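Local atomic coordinates of LipS lipolytic enzyme (Unidentified, PDB entry 4FBL), a protein that probably hydrolyses the ester bonds of lipids, as a thermostable lipase of the alpha/beta-hydrolase fold. Residues 52-57 with 77-82; 150-155 with 224-229; 220-225 with 248-253. One frame throughout, in Å; residues are numbered along the deposited sequence.

Contact 1: 52-57 with 77-82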
ATOM      1  N   ILE C  52     -13.386  18.908 -24.848  1.00 21.81           N
ATOM      2  CA  ILE C  52     -13.224  18.684 -23.375  1.00 22.99           C
ATOM      3  C   ILE C  52     -13.618  17.227 -23.053  1.00 21.64           C
ATOM      4  O   ILE C  52     -14.683  16.799 -23.462  1.00 22.82           O
ATOM      5  CB  ILE C  52     -14.065  19.656 -22.608  1.00 21.48           C
ATOM      6  CG1 ILE C  52     -13.540  21.114 -22.872  1.00 22.31           C
ATOM      7  CG2 ILE C  52     -13.934  19.383 -21.017  1.00 22.35           C
ATOM      8  CD1 ILE C  52     -14.599  22.167 -22.404  1.00 21.09           C
ATOM      9  N   GLY C  53     -12.750  16.484 -22.364  1.00 20.40           N
ATOM     10  CA  GLY C  53     -13.057  15.040 -22.131  1.00 20.60           C
ATOM     11  C   GLY C  53     -13.057  14.621 -20.644  1.00 20.26           C
ATOM     12  O   GLY C  53     -12.432  15.288 -19.820  1.00 20.08           O
ATOM     13  N   VAL C  54     -13.775  13.556 -20.319  1.00 20.37           N
ATOM     14  CA  VAL C  54     -13.918  13.094 -18.915  1.00 20.15           C
ATOM     15  C   VAL C  54     -13.561  11.610 -18.888  1.00 19.82           C
ATOM     16  O   VAL C  54     -14.176  10.816 -19.653  1.00 20.12           O
ATOM     17  CB  VAL C  54     -15.369  13.244 -18.342  1.00 19.79           C
ATOM     18  CG1 VAL C  54     -15.409  13.001 -16.799  1.00 16.20           C
ATOM     19  CG2 VAL C  54     -15.955  14.643 -18.678  1.00 20.93           C
ATOM     20  N   LEU C  55     -12.656  11.238 -17.964  1.00 17.95           N
ATOM     21  CA  LEU C  55     -12.278   9.852 -17.762  1.00 15.67           C
ATOM     22  C   LEU C  55     -13.082   9.433 -16.546  1.00 16.68           C
ATOM     23  O   LEU C  55     -13.045  10.128 -15.531  1.00 14.51           O
ATOM     24  CB  LEU C  55     -10.760   9.815 -17.468  1.00 16.57           C
ATOM     25  CG  LEU C  55     -10.066   8.467 -17.785  1.00 17.01           C
ATOM     26  CD1 LEU C  55      -8.536   8.637 -17.632  1.00 13.67           C
ATOM     27  CD2 LEU C  55     -10.497   7.343 -16.836  1.00 14.28           C
ATOM     28  N   VAL C  56     -13.847   8.330 -16.660  1.00 16.30           N
ATOM     29  CA  VAL C  56     -14.719   7.866 -15.596  1.00 14.72           C
ATOM     30  C   VAL C  56     -14.338   6.486 -15.141  1.00 16.67           C
ATOM     31  O   VAL C  56     -14.405   5.563 -15.941  1.00 16.17           O
ATOM     32  CB  VAL C  56     -16.222   7.831 -16.047  1.00 15.15           C
ATOM     33  CG1 VAL C  56     -17.096   7.512 -14.830  1.00 13.62           C
ATOM     34  CG2 VAL C  56     -16.606   9.190 -16.696  1.00 14.67           C
ATOM     35  N   SER C  57     -13.955   6.322 -13.859  1.00 16.68           N
ATOM     36  CA  SER C  57     -13.403   5.020 -13.457  1.00 15.90           C
ATOM     37  C   SER C  57     -14.291   4.299 -12.430  1.00 15.68           C
ATOM     38  O   SER C  57     -14.591   4.874 -11.378  1.00 17.77           O
ATOM     39  CB  SER C  57     -12.010   5.230 -12.789  1.00 15.63           C
ATOM     40  OG  SER C  57     -11.539   3.920 -12.437  1.00 19.41           O
ATOM     41  N   ALA C  77     -24.201  15.755 -22.440  1.00 33.07           N
ATOM     42  CA  ALA C  77     -23.880  17.157 -22.387  1.00 30.68           C
ATOM     43  C   ALA C  77     -22.875  17.502 -23.482  1.00 29.69           C
ATOM     44  O   ALA C  77     -22.568  18.664 -23.707  1.00 29.97           O
ATOM     45  CB  ALA C  77     -23.436  17.556 -21.026  1.00 31.40           C
ATOM     46  N   GLY C  78     -22.369  16.516 -24.221  1.00 27.44           N
ATOM     47  CA  GLY C  78     -21.512  16.876 -25.361  1.00 24.64           C
ATOM     48  C   GLY C  78     -20.043  16.610 -25.178  1.00 23.70           C
ATOM     49  O   GLY C  78     -19.274  16.697 -26.115  1.00 24.51           O
ATOM     50  N   TYR C  79     -19.627  16.242 -23.949  1.00 23.07           N
ATOM     51  CA  TYR C  79     -18.200  15.946 -23.657  1.00 21.22           C
ATOM     52  C   TYR C  79     -17.738  14.639 -24.323  1.00 19.94           C
ATOM     53  O   TYR C  79     -18.543  13.789 -24.464  1.00 21.64           O
ATOM     54  CB  TYR C  79     -17.983  15.851 -22.100  1.00 19.53           C
ATOM     55  CG  TYR C  79     -18.286  17.210 -21.441  1.00 19.68           C
ATOM     56  CD1 TYR C  79     -17.474  18.316 -21.707  1.00 22.02           C
ATOM     57  CD2 TYR C  79     -19.429  17.394 -20.663  1.00 20.45           C
ATOM     58  CE1 TYR C  79     -17.782  19.598 -21.210  1.00 21.95           C
ATOM     59  CE2 TYR C  79     -19.718  18.693 -20.106  1.00 23.35           C
ATOM     60  CZ  TYR C  79     -18.908  19.755 -20.406  1.00 24.53           C
ATOM     61  OH  TYR C  79     -19.171  20.984 -19.820  1.00 23.61           O
ATOM     62  N   THR C  80     -16.482  14.514 -24.702  1.00 19.76           N
ATOM     63  CA  THR C  80     -15.849  13.195 -24.976  1.00 22.56           C
ATOM     64  C   THR C  80     -15.716  12.440 -23.608  1.00 23.20           C
ATOM     65  O   THR C  80     -15.441  13.106 -22.580  1.00 23.66           O
ATOM     66  CB  THR C  80     -14.493  13.406 -25.663  1.00 24.57           C
ATOM     67  OG1 THR C  80     -14.710  14.069 -26.937  1.00 26.42           O
ATOM     68  CG2 THR C  80     -13.733  12.100 -25.937  1.00 21.23           C
ATOM     69  N   VAL C  81     -16.035  11.131 -23.604  1.00 21.59           N
ATOM     70  CA  VAL C  81     -16.190  10.302 -22.389  1.00 21.16           C
ATOM     71  C   VAL C  81     -15.453   8.980 -22.582  1.00 20.95           C
ATOM     72  O   VAL C  81     -15.659   8.302 -23.618  1.00 21.17           O
ATOM     73  CB  VAL C  81     -17.662  10.019 -21.968  1.00 21.73           C
ATOM     74  CG1 VAL C  81     -17.695   9.242 -20.630  1.00 16.60           C
ATOM     75  CG2 VAL C  81     -18.474  11.339 -21.722  1.00 20.19           C
ATOM     76  N   ALA C  82     -14.557   8.633 -21.648  1.00 19.39           N
ATOM     77  CA  ALA C  82     -13.973   7.250 -21.577  1.00 18.57           C
ATOM     78  C   ALA C  82     -14.326   6.686 -20.206  1.00 18.81           C
ATOM     79  O   ALA C  82     -13.857   7.236 -19.171  1.00 16.85           O
ATOM     80  CB  ALA C  82     -12.431   7.265 -21.758  1.00 20.12           C
TER
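V54 and A82 carry most of the backbone bonding between strand 52-57 and the strand that takes in 80-82, two parallel neighbours whose short axes diverge by 18°. V54 N donates to T80 O at 2.8 Å, and V54 O receives A82 N at 3.0 Å. One step further on, V56 N reaches A82 O over 2.7 Å, while at the start T80 N bonds to I52 O across a longer 3.2 Å. The pattern also draws in CA-H groups: T80 O, V54 O and A82 O each accept a second, weaker contact, from the CA of G53, V81 and L55 respectively.

The apolar contacts lie on the face bearing V54, V56 and V81, and at the strand entrance. V81 CG1, anti to the backbone N (chi1 -176°), meets V56 CG2 at 4.1 Å. The Y79 ring runs alongside I52, both side chains pointing the same way, with CD1 of Y79 3.8 Å from I52 CG2. I52 O lies at the edge of the Y79 ring, in its plane. V54 CG2 then touches Y79 CB.

T80 turns to the other face, where its hydroxyl is held by the backbone just ahead of strand 52-57, through hydrogen bonds with S50 O and G49 N.

The contact belongs to a beta-alpha-beta unit of the alpha/beta-hydrolase sheet: helix 68-76 crosses between the two strands and ends in a Schellman motif at G78, whose positive phi releases the chain into Y79. G53, L55 and S57 direct their backbone bonds to strand 121-127, making 52-57 an interior strand. Helix 267-279 packs on V54 and Y79, whereas helix 101-118 lies against L55 and T80 on the other face of the sheet.

Contact 2: 150-155 with 224-229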
ATOM      1  N   PRO C 150     -13.165  12.903  -7.212  1.00 17.25           N
ATOM      2  CA  PRO C 150     -13.221  11.585  -6.567  1.00 17.59           C
ATOM      3  C   PRO C 150     -14.509  11.403  -5.698  1.00 17.28           C
ATOM      4  O   PRO C 150     -14.935  12.273  -4.930  1.00 17.66           O
ATOM      5  CB  PRO C 150     -11.933  11.560  -5.752  1.00 16.71           C
ATOM      6  CG  PRO C 150     -11.688  13.060  -5.361  1.00 16.25           C
ATOM      7  CD  PRO C 150     -12.273  13.854  -6.524  1.00 17.57           C
ATOM      8  N   ILE C 151     -15.123  10.245  -5.841  1.00 17.82           N
ATOM      9  CA  ILE C 151     -16.351   9.927  -5.150  1.00 16.83           C
ATOM     10  C   ILE C 151     -16.099   8.741  -4.209  1.00 18.15           C
ATOM     11  O   ILE C 151     -15.777   7.641  -4.671  1.00 17.04           O
ATOM     12  CB  ILE C 151     -17.406   9.495  -6.190  1.00 15.57           C
ATOM     13  CG1 ILE C 151     -17.648  10.628  -7.237  1.00 17.29           C
ATOM     14  CG2 ILE C 151     -18.740   9.242  -5.487  1.00 17.97           C
ATOM     15  CD1 ILE C 151     -18.566  10.196  -8.446  1.00 17.64           C
ATOM     16  N   ASN C 152     -16.303   8.963  -2.912  1.00 18.37           N
ATOM     17  CA  ASN C 152     -16.054   7.908  -1.906  1.00 18.99           C
ATOM     18  C   ASN C 152     -14.717   7.147  -2.089  1.00 17.54           C
ATOM     19  O   ASN C 152     -14.668   5.914  -2.063  1.00 17.34           O
ATOM     20  CB  ASN C 152     -17.237   6.924  -1.939  1.00 20.24           C
ATOM     21  CG  ASN C 152     -18.445   7.481  -1.274  1.00 19.61           C
ATOM     22  OD1 ASN C 152     -18.337   8.346  -0.400  1.00 21.74           O
ATOM     23  ND2 ASN C 152     -19.641   7.026  -1.707  1.00 16.78           N
ATOM     24  N   ALA C 153     -13.645   7.908  -2.319  1.00 17.17           N
ATOM     25  CA  ALA C 153     -12.384   7.373  -2.792  1.00 18.07           C
ATOM     26  C   ALA C 153     -11.742   6.479  -1.713  1.00 18.12           C
ATOM     27  O   ALA C 153     -11.716   6.878  -0.569  1.00 17.64           O
ATOM     28  CB  ALA C 153     -11.423   8.524  -3.146  1.00 14.84           C
ATOM     29  N   ALA C 154     -11.262   5.301  -2.119  1.00 17.41           N
ATOM     30  CA  ALA C 154     -10.797   4.253  -1.193  1.00 18.07           C
ATOM     31  C   ALA C 154      -9.250   4.365  -0.960  1.00 17.07           C
ATOM     32  O   ALA C 154      -8.443   3.541  -1.432  1.00 18.01           O
ATOM     33  CB  ALA C 154     -11.162   2.883  -1.764  1.00 16.65           C
ATOM     34  N   LEU C 155      -8.848   5.435  -0.326  1.00 18.34           N
ATOM     35  CA  LEU C 155      -7.367   5.624   0.015  1.00 20.29           C
ATOM     36  C   LEU C 155      -6.966   4.764   1.242  1.00 21.75           C
ATOM     37  O   LEU C 155      -5.893   4.117   1.228  1.00 21.27           O
ATOM     38  CB  LEU C 155      -7.065   7.064   0.248  1.00 18.81           C
ATOM     39  CG  LEU C 155      -6.627   7.890  -0.987  1.00 21.74           C
ATOM     40  CD1 LEU C 155      -7.676   8.013  -2.054  1.00 19.31           C
ATOM     41  CD2 LEU C 155      -6.381   9.292  -0.485  1.00 19.36           C
ATOM     42  N   ILE C 224     -16.336  14.199  -3.329  1.00 22.05           N
ATOM     43  CA  ILE C 224     -17.718  13.820  -3.043  1.00 21.99           C
ATOM     44  C   ILE C 224     -17.692  12.628  -2.120  1.00 22.66           C
ATOM     45  O   ILE C 224     -17.117  11.630  -2.475  1.00 22.90           O
ATOM     46  CB  ILE C 224     -18.460  13.450  -4.378  1.00 21.94           C
ATOM     47  CG1 ILE C 224     -18.409  14.692  -5.279  1.00 21.82           C
ATOM     48  CG2 ILE C 224     -19.923  12.950  -4.088  1.00 17.88           C
ATOM     49  CD1 ILE C 224     -19.120  14.539  -6.654  1.00 23.51           C
ATOM     50  N   GLN C 225     -18.306  12.751  -0.957  1.00 22.70           N
ATOM     51  CA  GLN C 225     -18.228  11.691   0.053  1.00 25.14           C
ATOM     52  C   GLN C 225     -19.605  11.470   0.712  1.00 24.95           C
ATOM     53  O   GLN C 225     -20.223  12.423   1.133  1.00 25.99           O
ATOM     54  CB  GLN C 225     -17.191  12.042   1.160  1.00 24.03           C
ATOM     55  CG  GLN C 225     -16.459  10.824   1.815  1.00 24.98           C
ATOM     56  CD  GLN C 225     -15.316  10.154   0.949  1.00 28.94           C
ATOM     57  OE1 GLN C 225     -15.098   8.957   1.088  1.00 29.32           O
ATOM     58  NE2 GLN C 225     -14.677  10.897   0.003  1.00 24.66           N
ATOM     59  N   SER C 226     -20.022  10.211   0.831  1.00 25.19           N
ATOM     60  CA  SER C 226     -21.184   9.858   1.548  1.00 26.59           C
ATOM     61  C   SER C 226     -20.931   9.978   3.063  1.00 28.76           C
ATOM     62  O   SER C 226     -19.880   9.517   3.633  1.00 25.99           O
ATOM     63  CB  SER C 226     -21.590   8.437   1.239  1.00 26.84           C
ATOM     64  OG  SER C 226     -22.092   8.225  -0.072  1.00 23.72           O
ATOM     65  N   ARG C 227     -21.909  10.604   3.709  1.00 29.36           N
ATOM     66  CA  ARG C 227     -21.807  10.916   5.117  1.00 31.74           C
ATOM     67  C   ARG C 227     -21.867   9.602   5.870  1.00 31.33           C
ATOM     68  O   ARG C 227     -21.243   9.437   6.865  1.00 32.82           O
ATOM     69  CB  ARG C 227     -22.911  11.927   5.525  1.00 31.84           C
ATOM     70  CG  ARG C 227     -22.955  12.231   6.913  1.00 32.88           C
ATOM     71  CD  ARG C 227     -22.076  13.425   7.222  1.00 37.12           C
ATOM     72  NE  ARG C 227     -22.618  14.681   6.691  1.00 32.45           N
ATOM     73  CZ  ARG C 227     -22.018  15.860   6.853  1.00 30.99           C
ATOM     74  NH1 ARG C 227     -20.903  15.979   7.565  1.00 29.66           N
ATOM     75  NH2 ARG C 227     -22.540  16.942   6.318  1.00 34.53           N
ATOM     76  N   GLU C 228     -22.542   8.637   5.319  1.00 30.46           N
ATOM     77  CA  GLU C 228     -22.582   7.355   5.940  1.00 32.32           C
ATOM     78  C   GLU C 228     -22.266   6.328   4.860  1.00 30.72           C
ATOM     79  O   GLU C 228     -22.890   6.345   3.789  1.00 29.44           O
ATOM     80  CB  GLU C 228     -23.977   7.139   6.545  1.00 33.02           C
ATOM     81  CG  GLU C 228     -24.241   5.719   6.894  1.00 40.67           C
ATOM     82  CD  GLU C 228     -25.448   5.566   7.874  1.00 48.08           C
ATOM     83  OE1 GLU C 228     -25.563   4.416   8.384  1.00 51.26           O
ATOM     84  OE2 GLU C 228     -26.208   6.568   8.106  1.00 43.57           O
ATOM     85  N   ASP C 229     -21.264   5.471   5.120  1.00 29.16           N
ATOM     86  CA  ASP C 229     -20.720   4.558   4.102  1.00 29.59           C
ATOM     87  C   ASP C 229     -20.218   3.337   4.854  1.00 29.88           C
ATOM     88  O   ASP C 229     -19.374   3.492   5.749  1.00 30.87           O
ATOM     89  CB  ASP C 229     -19.516   5.255   3.350  1.00 25.97           C
ATOM     90  CG  ASP C 229     -18.998   4.461   2.209  1.00 26.25           C
ATOM     91  OD1 ASP C 229     -19.049   3.202   2.261  1.00 21.96           O
ATOM     92  OD2 ASP C 229     -18.566   5.061   1.170  1.00 22.16           O
TER
HETATM   93  O   HOH W   1     -13.792  10.910  -2.467  1.00 21.95           O
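P150 and I224 join strands 147-151 and 221-226 at the C-terminal ends of two inner strands of the alpha/beta-hydrolase sheet, where I224 N donates to P150 O and N152 N returns a 2.8 Å bond to I224 O. Beside this bridge the isoleucines run together, I151 CG1 lying 4.1 Å from I224 CB.

Beyond the strand ends, side-chain bonds take over. The N152 amide, its CG beside the backbone N (chi1 -76°), grips S226 twice: OD1 takes S226 N on an in-plane lone pair at 2.8 Å, and ND2 gives a nearly straight bond, in the amide plane, to S226 OG at 3.2 Å. ND2 also bonds H259 O, and S226 OG meets Y258 O, joining the backbone at Y258 and H259 to both segments. Replacing N152 by an alanine is likely to leave S226 N without its acceptor, and S226 OG and H259 O without the ND2 donor.

D229 approaches the amide from the opposite direction, its carboxylate plane turned 72° from it; OD2 bonds H259 ND1, consistent with the acid of a Ser-His-Asp triad. A water accepts a bond from A153 N at 3.0 Å and a weak one from Q225 NE2, and donates weakly to P150 O.

Contact 3: 220-225 with 248-253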
ATOM      1  N   PRO C 220      -8.001  21.857  -9.545  1.00 21.78           N
ATOM      2  CA  PRO C 220      -9.300  21.957  -8.851  1.00 22.19           C
ATOM      3  C   PRO C 220      -9.944  20.593  -8.489  1.00 20.96           C
ATOM      4  O   PRO C 220      -9.837  19.641  -9.239  1.00 20.45           O
ATOM      5  CB  PRO C 220     -10.171  22.763  -9.828  1.00 22.12           C
ATOM      6  CG  PRO C 220      -9.221  23.587 -10.566  1.00 21.95           C
ATOM      7  CD  PRO C 220      -7.943  22.732 -10.721  1.00 22.92           C
ATOM      8  N   ALA C 221     -10.565  20.479  -7.316  1.00 21.10           N
ATOM      9  CA  ALA C 221     -11.079  19.186  -6.862  1.00 21.72           C
ATOM     10  C   ALA C 221     -12.476  19.387  -6.256  1.00 22.44           C
ATOM     11  O   ALA C 221     -12.641  20.322  -5.477  1.00 23.99           O
ATOM     12  CB  ALA C 221     -10.135  18.502  -5.867  1.00 19.16           C
ATOM     13  N   LEU C 222     -13.432  18.516  -6.669  1.00 21.04           N
ATOM     14  CA  LEU C 222     -14.705  18.336  -6.038  1.00 20.52           C
ATOM     15  C   LEU C 222     -14.690  16.948  -5.410  1.00 19.72           C
ATOM     16  O   LEU C 222     -14.793  15.918  -6.108  1.00 19.18           O
ATOM     17  CB  LEU C 222     -15.854  18.490  -7.060  1.00 20.68           C
ATOM     18  CG  LEU C 222     -17.290  18.271  -6.575  1.00 21.49           C
ATOM     19  CD1 LEU C 222     -17.704  19.180  -5.356  1.00 22.04           C
ATOM     20  CD2 LEU C 222     -18.303  18.403  -7.732  1.00 15.51           C
ATOM     21  N   ILE C 223     -14.552  16.924  -4.081  1.00 20.21           N
ATOM     22  CA  ILE C 223     -14.413  15.649  -3.361  1.00 20.08           C
ATOM     23  C   ILE C 223     -15.801  15.317  -2.852  1.00 21.10           C
ATOM     24  O   ILE C 223     -16.364  16.057  -2.042  1.00 21.57           O
ATOM     25  CB  ILE C 223     -13.410  15.793  -2.182  1.00 21.55           C
ATOM     26  CG1 ILE C 223     -12.071  16.320  -2.698  1.00 22.29           C
ATOM     27  CG2 ILE C 223     -13.203  14.422  -1.444  1.00 16.99           C
ATOM     28  CD1 ILE C 223     -11.436  17.423  -1.822  1.00 22.76           C
ATOM     29  N   ILE C 224     -16.336  14.199  -3.329  1.00 22.05           N
ATOM     30  CA  ILE C 224     -17.718  13.820  -3.043  1.00 21.99           C
ATOM     31  C   ILE C 224     -17.692  12.628  -2.120  1.00 22.66           C
ATOM     32  O   ILE C 224     -17.117  11.630  -2.475  1.00 22.90           O
ATOM     33  CB  ILE C 224     -18.460  13.450  -4.378  1.00 21.94           C
ATOM     34  CG1 ILE C 224     -18.409  14.692  -5.279  1.00 21.82           C
ATOM     35  CG2 ILE C 224     -19.923  12.950  -4.088  1.00 17.88           C
ATOM     36  CD1 ILE C 224     -19.120  14.539  -6.654  1.00 23.51           C
ATOM     37  N   GLN C 225     -18.306  12.751  -0.957  1.00 22.70           N
ATOM     38  CA  GLN C 225     -18.228  11.691   0.053  1.00 25.14           C
ATOM     39  C   GLN C 225     -19.605  11.470   0.712  1.00 24.95           C
ATOM     40  O   GLN C 225     -20.223  12.423   1.133  1.00 25.99           O
ATOM     41  CB  GLN C 225     -17.191  12.042   1.160  1.00 24.03           C
ATOM     42  CG  GLN C 225     -16.459  10.824   1.815  1.00 24.98           C
ATOM     43  CD  GLN C 225     -15.316  10.154   0.949  1.00 28.94           C
ATOM     44  OE1 GLN C 225     -15.098   8.957   1.088  1.00 29.32           O
ATOM     45  NE2 GLN C 225     -14.677  10.897   0.003  1.00 24.66           N
ATOM     46  N   GLU C 248      -8.034  25.283  -5.124  1.00 30.27           N
ATOM     47  CA  GLU C 248      -9.481  25.282  -5.333  1.00 30.98           C
ATOM     48  C   GLU C 248     -10.075  23.906  -4.995  1.00 29.36           C
ATOM     49  O   GLU C 248      -9.775  22.903  -5.680  1.00 28.60           O
ATOM     50  CB  GLU C 248      -9.805  25.586  -6.792  1.00 33.14           C
ATOM     51  CG  GLU C 248      -9.533  26.993  -7.229  1.00 39.53           C
ATOM     52  CD  GLU C 248     -10.602  27.398  -8.198  1.00 52.12           C
ATOM     53  OE1 GLU C 248     -11.800  27.347  -7.777  1.00 55.42           O
ATOM     54  OE2 GLU C 248     -10.257  27.717  -9.379  1.00 55.04           O
ATOM     55  N   LYS C 249     -10.877  23.818  -3.946  1.00 28.09           N
ATOM     56  CA  LYS C 249     -11.295  22.488  -3.509  1.00 27.26           C
ATOM     57  C   LYS C 249     -12.560  22.628  -2.768  1.00 27.45           C
ATOM     58  O   LYS C 249     -12.745  23.623  -2.120  1.00 28.10           O
ATOM     59  CB  LYS C 249     -10.247  21.823  -2.624  1.00 26.55           C
ATOM     60  CG  LYS C 249      -9.724  22.748  -1.436  1.00 26.23           C
ATOM     61  CD  LYS C 249      -8.723  22.004  -0.599  1.00 25.99           C
ATOM     62  CE  LYS C 249      -8.299  22.801   0.718  1.00 26.94           C
ATOM     63  NZ  LYS C 249      -7.004  22.278   1.328  1.00 28.91           N
ATOM     64  N   GLU C 250     -13.426  21.620  -2.850  1.00 27.25           N
ATOM     65  CA  GLU C 250     -14.706  21.624  -2.140  1.00 26.32           C
ATOM     66  C   GLU C 250     -14.965  20.221  -1.644  1.00 25.75           C
ATOM     67  O   GLU C 250     -14.723  19.265  -2.361  1.00 26.49           O
ATOM     68  CB  GLU C 250     -15.829  22.045  -3.109  1.00 26.40           C
ATOM     69  CG  GLU C 250     -17.182  22.175  -2.385  1.00 30.04           C
ATOM     70  CD  GLU C 250     -18.394  22.359  -3.319  1.00 34.53           C
ATOM     71  OE1 GLU C 250     -18.274  22.821  -4.501  1.00 33.02           O
ATOM     72  OE2 GLU C 250     -19.488  22.022  -2.827  1.00 33.71           O
ATOM     73  N   LEU C 251     -15.443  20.076  -0.424  1.00 26.23           N
ATOM     74  CA  LEU C 251     -15.888  18.801   0.066  1.00 25.54           C
ATOM     75  C   LEU C 251     -17.447  18.806   0.077  1.00 26.45           C
ATOM     76  O   LEU C 251     -18.066  19.554   0.855  1.00 27.81           O
ATOM     77  CB  LEU C 251     -15.254  18.501   1.464  1.00 25.26           C
ATOM     78  CG  LEU C 251     -15.602  17.189   2.177  1.00 26.63           C
ATOM     79  CD1 LEU C 251     -15.339  15.940   1.325  1.00 25.00           C
ATOM     80  CD2 LEU C 251     -14.859  17.038   3.615  1.00 27.98           C
ATOM     81  N   LEU C 252     -18.048  17.984  -0.785  1.00 24.06           N
ATOM     82  CA  LEU C 252     -19.510  17.779  -0.836  1.00 23.89           C
ATOM     83  C   LEU C 252     -19.983  16.492  -0.166  1.00 22.59           C
ATOM     84  O   LEU C 252     -19.716  15.349  -0.664  1.00 23.36           O
ATOM     85  CB  LEU C 252     -20.019  17.831  -2.273  1.00 22.00           C
ATOM     86  CG  LEU C 252     -21.500  17.540  -2.470  1.00 20.72           C
ATOM     87  CD1 LEU C 252     -22.340  18.724  -1.939  1.00 21.08           C
ATOM     88  CD2 LEU C 252     -21.587  17.391  -4.043  1.00 22.73           C
ATOM     89  N   TRP C 253     -20.684  16.668   0.969  1.00 22.88           N
ATOM     90  CA  TRP C 253     -21.142  15.529   1.746  1.00 22.95           C
ATOM     91  C   TRP C 253     -22.471  15.039   1.243  1.00 24.01           C
ATOM     92  O   TRP C 253     -23.378  15.843   1.076  1.00 25.95           O
ATOM     93  CB  TRP C 253     -21.285  15.936   3.215  1.00 24.29           C
ATOM     94  CG  TRP C 253     -19.944  16.015   3.946  1.00 26.45           C
ATOM     95  CD1 TRP C 253     -19.311  17.160   4.446  1.00 25.07           C
ATOM     96  CD2 TRP C 253     -19.129  14.902   4.333  1.00 26.39           C
ATOM     97  NE1 TRP C 253     -18.147  16.794   5.093  1.00 25.10           N
ATOM     98  CE2 TRP C 253     -18.010  15.422   5.035  1.00 28.31           C
ATOM     99  CE3 TRP C 253     -19.237  13.503   4.149  1.00 30.50           C
ATOM    100  CZ2 TRP C 253     -16.962  14.581   5.538  1.00 26.09           C
ATOM    101  CZ3 TRP C 253     -18.200  12.681   4.621  1.00 28.78           C
ATOM    102  CH2 TRP C 253     -17.060  13.244   5.300  1.00 28.83           C
TER
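I223 and L251 form the apolar centre on one face of the parallel pair 221-226 and 249-254, the last two strands of the alpha/beta-hydrolase sheet, linked as a beta-alpha-beta unit through helix 235-243. L251 CG stands anti to the backbone N (chi1 180°), and from there CD1 reaches back to within 3.8 Å of I223 CG2 and 3.5 Å of I223 O. L251 CG also rests over a face of the W253 ring, toward its rim. Helix 235-243 lies on I223 and L251.

On the other face, beneath helix 267-279, L222 CD1 packs 4.1 Å from L252 CB, and I224 CG1 lies near L252 CD2.

Further along, the six-membered ring of W253 meets the aliphatic start of Q225, CZ3 lying 3.7 Å from CB, with ring and amide planes 77° apart. R227 adds a cation-pi contact to this indole.

Five backbone bonds zip the strands together in register, from A221 N to E248 O at 3.0 Å through to Q225 N and L252 O, all of similar length.

Charge gathers along the outer strand. K249 is extended beyond CG and gives NZ to Y241 O. E250 extends alongside L222, so that the leucine methyl CD1 sits 3.8 Å from the carboxylate oxygen OE1 of E250.

How the contacts relate
All three contacts hold one sheet together, at different depths. Contact 1 is a buried pairing in the half of the sheet toward strand 45-47, its centre about 19 Å from that of contact 3 and about 21 Å from that of contact 2. Contacts 2 and 3 share I224 and Q225, so strand 221-226 is bonded on both edges, to 147-151 and to 249-254. Contact 3, partly buried, on 249-254, one of two outermost strands, mixes leucines with charged residues. Contact 1 relies on regular backbone bonds, aliphatic groups and one tyrosine ring. In contact 2, wholly buried and nearest the bound spermidine, strand pairing gives way to amide, hydroxyl and carboxylate groups around the probable triad.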